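Local coordinates for catalase (Corynebacterium glutamicum, PDB 4B7H), which breaks hydrogen peroxide down to water and oxygen at a buried haem, and is inhibited by nitric oxide, at residues A127-V140 / I326-G338. Sequence-based numbering, arbitrary orientation.
Sequences ALRFYTEEGNYDIV and IALDPGNIVPGVG. Unlike the reference sequence in segment 326-338: Ile326 (reference Leu). With HEM (protoporphyrin IX containing Fe), chain E.
Over one face of the Arg129 guanidinium lies Leu328 CD2, 4.0 Å above the plane, while Asp138 sits at its edge: NE donates to OD1 at 2.8 Å and NH2 to OD2, both in the guanidinium plane and both on syn lone pairs. Beside it, Arg129 CD rests 3.4 Å above one face of the Tyr131 ring, toward the rim. With its chain bent at chi3 (-60°), Arg129 meets the carboxylate side-on across the hairpin, and NH2 adds a weak bond to Ala327 O.

Asp138 OD2 then reaches over to 326-338. Its anti lone pair takes Asp329 N at 3.0 Å, and Asn332 ND2 approaches from above the carboxylate plane, 64° out of it, at 2.9 Å. A carboxylate suits position 138 because it can accept from arginine, amide and backbone N-H together; the amide suits 332 because it can also accept, OD1 receiving Arg365. A single backbone hydrogen bond adds to the link: Asp138 N donates to Asn332 O.

That same carbonyl lies in the plane of the Tyr137 ring, at its edge, 3.2 Å from CD1. CG2 of Val337 makes an off-centre CH-pi contact with the ring, and Val334 CG2 packs against Tyr137 CB. The tyrosine hydroxyl is hydrogen-bonded to that of Tyr228.

The side chains this contact turns to the haem, Ala127, Val140 and Leu328, are apolar. Leu328 CD1 touches Ala127 CB at 3.6 Å; branched Val140, its CG1 anti to the backbone N (chi1 -177°), turns that methyl to the porphyrin and CG2 to Leu328 and Pro330. Asp329 and Pro330 pack on Tyr352 of helix 343-359.

Three donors on one buried oxygen, an arginine among them, should favour an ionised Asp138 and fix its rotation, tying the catalase beta-barrel hairpin to the loop between helix 319-324 and strand 337-338.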
loop_
_atom_site.group_PDB
_atom_site.type_symbol
_atom_site.label_atom_id
_atom_site.label_comp_id
_atom_site.label_asym_id
_atom_site.label_seq_id
_atom_site.Cartn_x
_atom_site.Cartn_y
_atom_site.Cartn_z
ATOM N N ALA A 127 19.448 -19.414 1.022
ATOM C CA ALA A 127 18.482 -19.193 2.092
ATOM C C ALA A 127 17.518 -20.354 2.257
ATOM O O ALA A 127 16.693 -20.621 1.375
ATOM C CB ALA A 127 17.720 -17.899 1.838
ATOM N N LEU A 128 17.600 -21.014 3.409
ATOM C CA LEU A 128 16.837 -22.229 3.683
ATOM C C LEU A 128 15.721 -21.989 4.679
ATOM O O LEU A 128 15.903 -21.248 5.644
ATOM C CB LEU A 128 17.770 -23.280 4.282
ATOM C CG LEU A 128 18.834 -23.808 3.328
ATOM C CD1 LEU A 128 20.043 -24.271 4.110
ATOM C CD2 LEU A 128 18.256 -24.943 2.486
ATOM N N ARG A 129 14.571 -22.628 4.446
ATOM C CA ARG A 129 13.527 -22.761 5.458
ATOM C C ARG A 129 13.319 -24.229 5.762
ATOM O O ARG A 129 13.153 -25.036 4.842
ATOM C CB ARG A 129 12.187 -22.208 4.965
ATOM C CG ARG A 129 10.998 -22.698 5.816
ATOM C CD ARG A 129 9.784 -21.801 5.620
ATOM N NE ARG A 129 10.134 -20.442 6.014
ATOM C CZ ARG A 129 9.538 -19.342 5.569
ATOM N NH1 ARG A 129 8.518 -19.429 4.721
ATOM N NH2 ARG A 129 9.968 -18.152 5.974
ATOM N N PHE A 130 13.315 -24.570 7.044
ATOM C CA PHE A 130 12.937 -25.903 7.479
ATOM C C PHE A 130 11.576 -25.825 8.160
ATOM O O PHE A 130 11.398 -25.074 9.127
ATOM C CB PHE A 130 14.003 -26.469 8.421
ATOM C CG PHE A 130 15.380 -26.490 7.816
ATOM C CD1 PHE A 130 15.691 -27.401 6.819
ATOM C CD2 PHE A 130 16.354 -25.576 8.213
ATOM C CE1 PHE A 130 16.948 -27.422 6.237
ATOM C CE2 PHE A 130 17.624 -25.587 7.629
ATOM C CZ PHE A 130 17.919 -26.510 6.640
ATOM N N TYR A 131 10.608 -26.570 7.626
ATOM C CA TYR A 131 9.256 -26.567 8.181
ATOM C C TYR A 131 9.211 -27.562 9.337
ATOM O O TYR A 131 8.759 -28.698 9.170
ATOM C CB TYR A 131 8.216 -26.922 7.105
ATOM C CG TYR A 131 8.106 -25.905 5.969
ATOM C CD1 TYR A 131 8.955 -25.960 4.858
ATOM C CD2 TYR A 131 7.137 -24.904 5.998
ATOM C CE1 TYR A 131 8.848 -25.041 3.820
ATOM C CE2 TYR A 131 7.019 -23.973 4.961
ATOM C CZ TYR A 131 7.873 -24.053 3.870
ATOM O OH TYR A 131 7.783 -23.145 2.838
ATOM N N THR A 132 9.687 -27.136 10.508
ATOM C CA THR A 132 9.834 -28.042 11.646
ATOM C C THR A 132 8.555 -28.162 12.469
ATOM O O THR A 132 7.628 -27.349 12.340
ATOM C CB THR A 132 11.019 -27.653 12.589
ATOM O OG1 THR A 132 10.550 -26.840 13.675
ATOM C CG2 THR A 132 12.135 -26.936 11.842
ATOM N N GLU A 133 8.524 -29.169 13.334
ATOM C CA GLU A 133 7.373 -29.418 14.197
ATOM C C GLU A 133 7.247 -28.362 15.295
ATOM O O GLU A 133 6.219 -28.275 15.958
ATOM C CB GLU A 133 7.458 -30.818 14.816
ATOM C CG GLU A 133 7.390 -31.952 13.793
ATOM C CD GLU A 133 7.521 -33.330 14.420
ATOM O OE1 GLU A 133 7.306 -33.460 15.644
ATOM O OE2 GLU A 133 7.846 -34.285 13.683
ATOM N N GLU A 134 8.299 -27.571 15.492
ATOM C CA GLU A 134 8.274 -26.484 16.476
ATOM C C GLU A 134 8.363 -25.120 15.793
ATOM O O GLU A 134 8.751 -24.122 16.409
ATOM C CB GLU A 134 9.359 -26.678 17.550
ATOM C CG GLU A 134 9.099 -27.955 18.354
ATOM C CD GLU A 134 10.083 -28.257 19.477
ATOM O OE1 GLU A 134 11.131 -27.594 19.594
ATOM O OE2 GLU A 134 9.797 -29.199 20.250
ATOM N N GLY A 135 7.975 -25.083 14.519
ATOM C CA GLY A 135 7.923 -23.842 13.762
ATOM C C GLY A 135 8.883 -23.811 12.585
ATOM O O GLY A 135 9.717 -24.707 12.421
ATOM N N ASN A 136 8.763 -22.780 11.752
ATOM C CA ASN A 136 9.684 -22.606 10.631
ATOM C C ASN A 136 11.023 -22.098 11.142
ATOM O O ASN A 136 11.087 -21.068 11.804
ATOM C CB ASN A 136 9.132 -21.632 9.582
ATOM C CG ASN A 136 7.880 -22.159 8.894
ATOM O OD1 ASN A 136 7.623 -23.365 8.905
ATOM N ND2 ASN A 136 7.096 -21.257 8.289
ATOM N N TYR A 137 12.083 -22.841 10.844
ATOM C CA TYR A 137 13.437 -22.425 11.182
ATOM C C TYR A 137 14.143 -22.065 9.884
ATOM O O TYR A 137 14.362 -22.935 9.029
ATOM C CB TYR A 137 14.183 -23.563 11.890
ATOM C CG TYR A 137 15.632 -23.250 12.202
ATOM C CD1 TYR A 137 16.036 -21.950 12.493
ATOM C CD2 TYR A 137 16.602 -24.250 12.194
ATOM C CE1 TYR A 137 17.361 -21.658 12.772
ATOM C CE2 TYR A 137 17.935 -23.959 12.471
ATOM C CZ TYR A 137 18.302 -22.664 12.759
ATOM O OH TYR A 137 19.619 -22.373 13.031
ATOM N N ASP A 138 14.473 -20.787 9.718
ATOM C CA ASP A 138 15.160 -20.357 8.507
ATOM C C ASP A 138 16.620 -20.119 8.804
ATOM O O ASP A 138 16.953 -19.463 9.798
ATOM C CB ASP A 138 14.580 -19.044 7.954
ATOM C CG ASP A 138 13.128 -19.156 7.520
ATOM O OD1 ASP A 138 12.555 -20.267 7.504
ATOM O OD2 ASP A 138 12.565 -18.100 7.171
ATOM N N ILE A 139 17.481 -20.658 7.946
ATOM C CA ILE A 139 18.892 -20.284 7.959
ATOM C C ILE A 139 19.143 -19.524 6.665
ATOM O O ILE A 139 19.262 -20.114 5.588
ATOM C CB ILE A 139 19.846 -21.490 8.100
ATOM C CG1 ILE A 139 19.506 -22.288 9.365
ATOM C CG2 ILE A 139 21.301 -21.003 8.131
ATOM C CD1 ILE A 139 20.338 -23.547 9.566
ATOM N N VAL A 140 19.159 -18.204 6.784
ATOM C CA VAL A 140 19.253 -17.336 5.627
ATOM C C VAL A 140 20.735 -17.042 5.442
ATOM O O VAL A 140 21.286 -16.090 6.016
ATOM C CB VAL A 140 18.405 -16.059 5.837
ATOM C CG1 VAL A 140 18.439 -15.176 4.599
ATOM C CG2 VAL A 140 16.960 -16.450 6.169
ATOM N N ILE A 326 7.932 -15.929 -0.904
ATOM C CA ILE A 326 8.494 -16.509 0.310
ATOM C C ILE A 326 9.147 -15.391 1.117
ATOM O O ILE A 326 9.661 -14.418 0.553
ATOM C CB ILE A 326 9.453 -17.699 0.033
ATOM C CG1 ILE A 326 9.530 -18.612 1.263
ATOM C CG2 ILE A 326 10.851 -17.236 -0.397
ATOM C CD1 ILE A 326 10.223 -19.941 1.006
ATOM N N ALA A 327 9.059 -15.505 2.437
ATOM C CA ALA A 327 9.570 -14.473 3.328
ATOM C C ALA A 327 10.599 -15.112 4.245
ATOM O O ALA A 327 10.292 -15.503 5.377
ATOM C CB ALA A 327 8.421 -13.861 4.140
ATOM N N LEU A 328 11.814 -15.273 3.738
ATOM C CA LEU A 328 12.861 -15.950 4.499
ATOM C C LEU A 328 13.462 -14.954 5.486
ATOM O O LEU A 328 13.696 -13.800 5.141
ATOM C CB LEU A 328 13.907 -16.530 3.546
ATOM C CG LEU A 328 13.334 -17.696 2.715
ATOM C CD1 LEU A 328 14.106 -17.934 1.421
ATOM C CD2 LEU A 328 13.294 -18.987 3.541
ATOM N N ASP A 329 13.692 -15.392 6.718
ATOM C CA ASP A 329 13.956 -14.456 7.809
ATOM C C ASP A 329 14.822 -15.129 8.877
ATOM O O ASP A 329 14.410 -16.125 9.464
ATOM C CB ASP A 329 12.591 -14.028 8.368
ATOM C CG ASP A 329 12.677 -13.139 9.596
ATOM O OD1 ASP A 329 13.785 -12.719 9.998
ATOM O OD2 ASP A 329 11.596 -12.842 10.158
ATOM N N PRO A 330 16.027 -14.581 9.147
ATOM C CA PRO A 330 16.904 -15.219 10.143
ATOM C C PRO A 330 16.308 -15.170 11.548
ATOM O O PRO A 330 16.728 -15.923 12.426
ATOM C CB PRO A 330 18.205 -14.398 10.063
ATOM C CG PRO A 330 17.796 -13.090 9.486
ATOM C CD PRO A 330 16.650 -13.384 8.553
ATOM N N GLY A 331 15.325 -14.298 11.756
ATOM C CA GLY A 331 14.617 -14.248 13.027
ATOM C C GLY A 331 13.674 -15.417 13.250
ATOM O O GLY A 331 13.140 -15.594 14.353
ATOM N N ASN A 332 13.448 -16.209 12.204
ATOM C CA ASN A 332 12.687 -17.442 12.336
ATOM C C ASN A 332 13.549 -18.519 12.991
ATOM O O ASN A 332 14.019 -19.453 12.330
ATOM C CB ASN A 332 12.171 -17.904 10.974
ATOM C CG ASN A 332 10.996 -17.084 10.495
ATOM O OD1 ASN A 332 10.283 -16.467 11.297
ATOM N ND2 ASN A 332 10.771 -17.087 9.186
ATOM N N ILE A 333 13.770 -18.364 14.296
ATOM C CA ILE A 333 14.477 -19.364 15.073
ATOM C C ILE A 333 13.487 -20.214 15.864
ATOM O O ILE A 333 12.301 -19.874 15.974
ATOM C CB ILE A 333 15.542 -18.731 15.987
ATOM C CG1 ILE A 333 14.914 -17.751 16.987
ATOM C CG2 ILE A 333 16.627 -18.058 15.147
ATOM C CD1 ILE A 333 15.911 -17.218 18.008
ATOM N N VAL A 334 13.979 -21.332 16.393
ATOM C CA VAL A 334 13.153 -22.309 17.096
ATOM C C VAL A 334 13.886 -22.707 18.381
ATOM O O VAL A 334 15.077 -22.418 18.526
ATOM C CB VAL A 334 12.891 -23.563 16.215
ATOM C CG1 VAL A 334 11.962 -23.235 15.055
ATOM C CG2 VAL A 334 14.203 -24.154 15.715
ATOM N N PRO A 335 13.186 -23.368 19.326
ATOM C CA PRO A 335 13.864 -23.812 20.550
ATOM C C PRO A 335 15.104 -24.649 20.251
ATOM O O PRO A 335 15.080 -25.473 19.335
ATOM C CB PRO A 335 12.798 -24.673 21.243
ATOM C CG PRO A 335 11.502 -24.075 20.796
ATOM C CD PRO A 335 11.737 -23.640 19.370
ATOM N N GLY A 336 16.172 -24.427 21.013
ATOM C CA GLY A 336 17.435 -25.103 20.770
ATOM C C GLY A 336 18.407 -24.323 19.894
ATOM O O GLY A 336 19.556 -24.741 19.725
ATOM N N VAL A 337 17.954 -23.201 19.335
ATOM C CA VAL A 337 18.804 -22.325 18.530
ATOM C C VAL A 337 18.723 -20.909 19.087
ATOM O O VAL A 337 17.641 -20.437 19.458
ATOM C CB VAL A 337 18.357 -22.285 17.056
ATOM C CG1 VAL A 337 19.208 -21.312 16.255
ATOM C CG2 VAL A 337 18.424 -23.671 16.441
ATOM N N GLY A 338 19.867 -20.238 19.168
ATOM C CA GLY A 338 19.910 -18.862 19.617
ATOM C C GLY A 338 20.806 -18.007 18.743
ATOM O O GLY A 338 21.421 -18.498 17.784
HETATM C CHA HEM E . 17.861 -10.432 1.786
HETATM C CHB HEM E . 18.792 -7.268 5.342
HETATM C CHC HEM E . 23.237 -9.142 5.750
HETATM C CHD HEM E . 21.665 -13.037 3.397
HETATM C C1A HEM E . 17.730 -9.410 2.694
HETATM C C2A HEM E . 16.542 -8.602 2.897
HETATM C C3A HEM E . 16.807 -7.744 3.893
HETATM C C4A HEM E . 18.160 -7.970 4.341
HETATM C CMA HEM E . 15.888 -6.683 4.507
HETATM C CAA HEM E . 15.224 -8.751 2.104
HETATM C CBA HEM E . 14.347 -9.797 2.777
HETATM C CGA HEM E . 12.966 -9.870 2.183
HETATM O O1A HEM E . 12.441 -11.008 2.090
HETATM O O2A HEM E . 12.374 -8.824 1.808
HETATM C C1B HEM E . 20.089 -7.471 5.755
HETATM C C2B HEM E . 20.804 -6.683 6.733
HETATM C C3B HEM E . 22.049 -7.196 6.823
HETATM C C4B HEM E . 22.131 -8.327 5.926
HETATM C CMB HEM E . 20.197 -5.476 7.476
HETATM C CAB HEM E . 23.231 -6.777 7.717
HETATM C CBB HEM E . 23.057 -6.181 8.896
HETATM C C1C HEM E . 23.149 -10.446 5.297
HETATM C C2C HEM E . 24.029 -11.561 5.621
HETATM C C3C HEM E . 23.574 -12.636 4.954
HETATM C C4C HEM E . 22.395 -12.231 4.220
HETATM C CMC HEM E . 25.266 -11.471 6.548
HETATM C CAC HEM E . 24.078 -14.100 4.961
HETATM C CBC HEM E . 24.711 -14.645 6.014
HETATM C C1D HEM E . 20.550 -12.659 2.700
HETATM C C2D HEM E . 19.890 -13.516 1.769
HETATM C C3D HEM E . 18.713 -12.728 1.262
HETATM C C4D HEM E . 18.757 -11.463 1.944
HETATM C CMD HEM E . 20.299 -14.929 1.360
HETATM C CAD HEM E . 17.686 -13.231 0.259
HETATM C CBD HEM E . 16.725 -14.170 0.984
HETATM C CGD HEM E . 15.808 -14.706 -0.075
HETATM O O1D HEM E . 14.588 -14.409 -0.042
HETATM O O2D HEM E . 16.306 -15.422 -0.980
HETATM N NA HEM E . 18.702 -9.006 3.597
HETATM N NB HEM E . 20.919 -8.462 5.277
HETATM N NC HEM E . 22.156 -10.895 4.442
HETATM N ND HEM E . 19.867 -11.449 2.779
HETATM FE FE HEM E . 20.440 -9.940 3.981
HETATM O O HOH W 1 13.053 -26.841 17.968
HETATM O O HOH W 2 18.421 -18.039 11.589
#